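Local structure of pentalenene synthase (Streptomyces chartreusis NRRL 3882, 6Q4S) at residues A[98-101]-A[106-109]; A[111-114]-A[120-123]. The protein probably converts (2E,6E)-farnesyl diphosphate, with magnesium as cofactor, into the bicyclic sesquiterpene alcohol 7-epi-alpha-eudesmol by a 1,10-cyclization. One frame throughout, in Å; residues are numbered along the deposited sequence.

Contact 1. Residues A[98-101]-A[106-109]; sequences AREL and LRPA
The guanidinium group of Arg107 presents its outer end to a single carboxylate oxygen of Glu100, forming a buried salt bridge. Both terminal nitrogens converge on that atom: NH2 of Arg107 lies 2.7 Å from OE1 of Glu100 and NH1 of Arg107 2.8 Å from the same oxygen. OE1 sits almost exactly in the guanidinium plane, and the two flat groups are close to coplanar, with 17° between their planes. NH1 meets the oxygen nearly along its C-O axis, while NH2 arrives on the syn side. Because one acceptor is shared, neither bond is straight; the N-H...O angles are 139° for NH1 and 147° for NH2. Glu100 runs out from helix 90-103 with CG anti to its backbone N and then bends at chi2, which carries the carboxylate to the loop. Its other oxygen, OE2, accepts from the backbone N of Val115 and pairs with Arg99 of the second subunit. In the all-alpha terpene synthase fold, the bridge pins the loop after helix 90-103 beside the subunit interface. With both oxygens engaged and a cation at either one, Glu100 is probably ionised, and its charge appears well compensated.

Contact 2. Residues A[111-114]-A[120-123]; sequences SPPR and TLAW
In the all-alpha terpene synthase fold, the loop that joins the consecutive helices 90-103 and 118-131 rests on the first turn of the second helix through one proline ring, in a mainly apolar contact. Pro113 follows Pro112 in an extended backbone, and its pyrrolidine ring is directed at the helix, where Thr120 and Leu121 receive it side by side. The ring carbon CG makes the two closest approaches: it lies 3.8 Å from CD2 of Leu121 and 3.9 Å from OG1 of Thr120. Neighbouring ring atoms widen the contact, with CD of Pro113 4.0 Å from the same leucine methyl and CB of Pro113 4.1 Å from CB of Thr120. Leu121 crosses the proline at about a right angle and reaches it with the end of one branch; its CG stands anti to the carbonyl carbon (chi1 -64°), and CD2 is the methyl that comes forward to the ring.

Against Thr120 the ring meets a hydroxyl rather than a methyl. The hydroxyl, set between the backbone N and the carbonyl carbon (chi1 60°), touches the ring by van der Waals contact alone, for its polar partners are the carbonyl O of Val115 and the backbone N of Cys117, both within the short link leading into the helix. These bonds hold the hydroxyl in place beside the proline. Leu121 forms the exposed margin of the contact, whereas Thr120 is buried.

Beyond the two segments, Pro113 also touches Ala124, further along helix 118-131, and Glu100 of helix 90-103. Thr120 packs on Val97, Glu100 and Leu101 of that preceding helix, so the threonine lies between helix 90-103 and the proline-bearing loop.

Along the chain the two contacts follow in series, neither nested nor crossed. Contact 1 closes first, across residues 102-105, with the Arg107 side chain reaching back to the last turns of helix 90-103 while the backbone leads away; the chain then returns through 111-114, and contact 2 closes the bend 115-119, which enters helix 118-131. Their centres are about 7 Å apart. OE1 of Glu100 lies 3.2 Å from CA of Pro113 and probably accepts a weak hydrogen bond from the backbone N of Arg114, while the carbonyl O of Leu101 accepts a hydrogen bond from NE1 of Trp123. Together they join two consecutive helices, away from the probable metal and substrate sites.

Contact 1. Residues A[98-101]-A[106-109]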
loop_
_atom_site.group_PDB
_atom_site.type_symbol
_atom_site.label_atom_id
_atom_site.label_comp_id
_atom_site.label_asym_id
_atom_site.label_seq_id
_atom_site.Cartn_x
_atom_site.Cartn_y
_atom_site.Cartn_z
ATOM N N ALA A 98 3.106 12.285 8.093
ATOM C CA ALA A 98 3.584 11.088 7.429
ATOM C C ALA A 98 2.452 10.268 6.879
ATOM O O ALA A 98 2.547 9.740 5.758
ATOM C CB ALA A 98 4.410 10.198 8.329
ATOM N N ARG A 99 1.390 10.133 7.661
ATOM C CA ARG A 99 0.204 9.364 7.206
ATOM C C ARG A 99 -0.506 9.991 6.040
ATOM O O ARG A 99 -1.073 9.270 5.237
ATOM C CB ARG A 99 -0.768 9.141 8.374
ATOM C CG ARG A 99 -0.126 8.175 9.350
ATOM C CD ARG A 99 -0.920 7.840 10.594
ATOM N NE ARG A 99 -0.178 6.869 11.416
ATOM C CZ ARG A 99 -0.731 6.135 12.393
ATOM N NH1 ARG A 99 -2.024 6.272 12.687
ATOM N NH2 ARG A 99 0.002 5.274 13.057
ATOM N N GLU A 100 -0.493 11.327 5.921
ATOM C CA GLU A 100 -1.019 12.009 4.722
ATOM C C GLU A 100 -0.136 11.670 3.547
ATOM O O GLU A 100 -0.623 11.309 2.477
ATOM C CB GLU A 100 -1.114 13.561 4.926
ATOM C CG GLU A 100 -1.723 14.286 3.748
ATOM C CD GLU A 100 -3.196 13.986 3.577
ATOM O OE1 GLU A 100 -3.664 13.661 2.466
ATOM O OE2 GLU A 100 -3.931 14.094 4.588
ATOM N N LEU A 101 1.165 11.632 3.740
ATOM C CA LEU A 101 2.070 11.201 2.668
ATOM C C LEU A 101 1.860 9.730 2.271
ATOM O O LEU A 101 1.967 9.338 1.091
ATOM C CB LEU A 101 3.498 11.478 3.079
ATOM C CG LEU A 101 3.909 12.907 3.512
ATOM C CD1 LEU A 101 5.386 12.880 3.929
ATOM C CD2 LEU A 101 3.671 13.842 2.365
ATOM N N LEU A 106 -2.551 6.412 -2.419
ATOM C CA LEU A 106 -3.720 5.515 -2.363
ATOM C C LEU A 106 -5.023 6.222 -2.739
ATOM O O LEU A 106 -6.107 5.783 -2.380
ATOM C CB LEU A 106 -3.809 4.939 -0.928
ATOM C CG LEU A 106 -2.589 4.047 -0.604
ATOM C CD1 LEU A 106 -2.621 3.685 0.877
ATOM C CD2 LEU A 106 -2.507 2.818 -1.504
ATOM N N ARG A 107 -4.917 7.329 -3.451
ATOM C CA ARG A 107 -6.099 8.112 -3.850
ATOM C C ARG A 107 -5.819 8.649 -5.297
ATOM O O ARG A 107 -4.661 8.670 -5.720
ATOM C CB ARG A 107 -6.310 9.179 -2.759
ATOM C CG ARG A 107 -6.122 10.595 -3.143
ATOM C CD ARG A 107 -5.431 11.531 -2.205
ATOM N NE ARG A 107 -5.914 11.669 -0.879
ATOM C CZ ARG A 107 -5.183 12.244 0.067
ATOM N NH1 ARG A 107 -3.981 12.802 -0.188
ATOM N NH2 ARG A 107 -5.662 12.280 1.282
ATOM N N PRO A 108 -6.855 9.015 -6.069
ATOM C CA PRO A 108 -6.550 9.380 -7.459
ATOM C C PRO A 108 -5.563 10.565 -7.565
ATOM O O PRO A 108 -5.526 11.444 -6.728
ATOM C CB PRO A 108 -7.929 9.714 -8.042
ATOM C CG PRO A 108 -8.815 8.775 -7.284
ATOM C CD PRO A 108 -8.321 8.906 -5.866
ATOM N N ALA A 109 -4.722 10.503 -8.555
ATOM C CA ALA A 109 -3.711 11.524 -8.760
ATOM C C ALA A 109 -4.417 12.861 -8.953
ATOM O O ALA A 109 -5.475 12.909 -9.605
ATOM C CB ALA A 109 -2.917 11.179 -9.992
#

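Contact 2. Residues A[111-114]-A[120-123]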
loop_
_atom_site.group_PDB
_atom_site.type_symbol
_atom_site.label_atom_id
_atom_site.label_comp_id
_atom_site.label_asym_id
_atom_site.label_seq_id
_atom_site.Cartn_x
_atom_site.Cartn_y
_atom_site.Cartn_z
ATOM N N SER A 111 -5.937 14.597 -6.534
ATOM C CA SER A 111 -6.651 14.909 -5.318
ATOM C C SER A 111 -5.867 15.696 -4.295
ATOM O O SER A 111 -4.700 15.412 -4.050
ATOM C CB SER A 111 -7.069 13.632 -4.606
ATOM O OG SER A 111 -7.749 12.785 -5.490
ATOM N N PRO A 112 -6.530 16.626 -3.619
ATOM C CA PRO A 112 -5.950 17.419 -2.562
ATOM C C PRO A 112 -5.781 16.603 -1.294
ATOM O O PRO A 112 -6.626 15.740 -0.994
ATOM C CB PRO A 112 -7.013 18.491 -2.277
ATOM C CG PRO A 112 -8.285 17.866 -2.690
ATOM C CD PRO A 112 -7.969 16.912 -3.786
ATOM N N PRO A 113 -4.715 16.875 -0.559
ATOM C CA PRO A 113 -4.505 16.256 0.730
ATOM C C PRO A 113 -5.428 16.804 1.794
ATOM O O PRO A 113 -5.740 17.975 1.794
ATOM C CB PRO A 113 -3.088 16.644 1.068
ATOM C CG PRO A 113 -2.890 17.946 0.379
ATOM C CD PRO A 113 -3.600 17.770 -0.923
ATOM N N ARG A 114 -5.761 15.979 2.778
ATOM C CA ARG A 114 -6.650 16.387 3.851
ATOM C C ARG A 114 -5.935 17.280 4.862
ATOM O O ARG A 114 -6.467 18.254 5.295
ATOM C CB ARG A 114 -7.207 15.103 4.531
ATOM C CG ARG A 114 -8.441 15.298 5.393
ATOM C CD ARG A 114 -9.060 13.964 5.910
ATOM N NE ARG A 114 -10.359 14.197 6.589
ATOM C CZ ARG A 114 -10.527 14.804 7.766
ATOM N NH1 ARG A 114 -9.496 15.171 8.513
ATOM N NH2 ARG A 114 -11.771 15.016 8.244
ATOM N N THR A 120 2.827 18.280 2.122
ATOM C CA THR A 120 1.769 17.363 1.640
ATOM C C THR A 120 1.280 17.838 0.300
ATOM O O THR A 120 1.009 17.043 -0.582
ATOM C CB THR A 120 0.625 17.172 2.646
ATOM O OG1 THR A 120 -0.061 18.409 2.970
ATOM C CG2 THR A 120 1.166 16.562 3.912
ATOM N N LEU A 121 1.218 19.155 0.132
ATOM C CA LEU A 121 0.893 19.724 -1.176
ATOM C C LEU A 121 1.949 19.436 -2.208
ATOM O O LEU A 121 1.610 19.121 -3.340
ATOM C CB LEU A 121 0.672 21.246 -1.048
ATOM C CG LEU A 121 -0.555 21.594 -0.165
ATOM C CD1 LEU A 121 -0.402 23.024 0.374
ATOM C CD2 LEU A 121 -1.881 21.418 -0.897
ATOM N N ALA A 122 3.214 19.534 -1.821
ATOM C CA ALA A 122 4.330 19.211 -2.689
ATOM C C ALA A 122 4.255 17.781 -3.107
ATOM O O ALA A 122 4.391 17.467 -4.294
ATOM C CB ALA A 122 5.653 19.507 -2.033
ATOM N N TRP A 123 4.041 16.889 -2.143
ATOM C CA TRP A 123 3.915 15.479 -2.492
ATOM C C TRP A 123 2.702 15.178 -3.333
ATOM O O TRP A 123 2.801 14.394 -4.266
ATOM C CB TRP A 123 3.980 14.607 -1.223
ATOM C CG TRP A 123 3.859 13.134 -1.413
ATOM C CD1 TRP A 123 2.992 12.332 -0.718
ATOM C CD2 TRP A 123 4.583 12.249 -2.310
ATOM N NE1 TRP A 123 3.162 11.024 -1.090
ATOM C CE2 TRP A 123 4.113 10.943 -2.071
ATOM C CE3 TRP A 123 5.577 12.427 -3.266
ATOM C CZ2 TRP A 123 4.581 9.809 -2.778
ATOM C CZ3 TRP A 123 6.049 11.300 -3.969
ATOM C CH2 TRP A 123 5.530 10.009 -3.734
#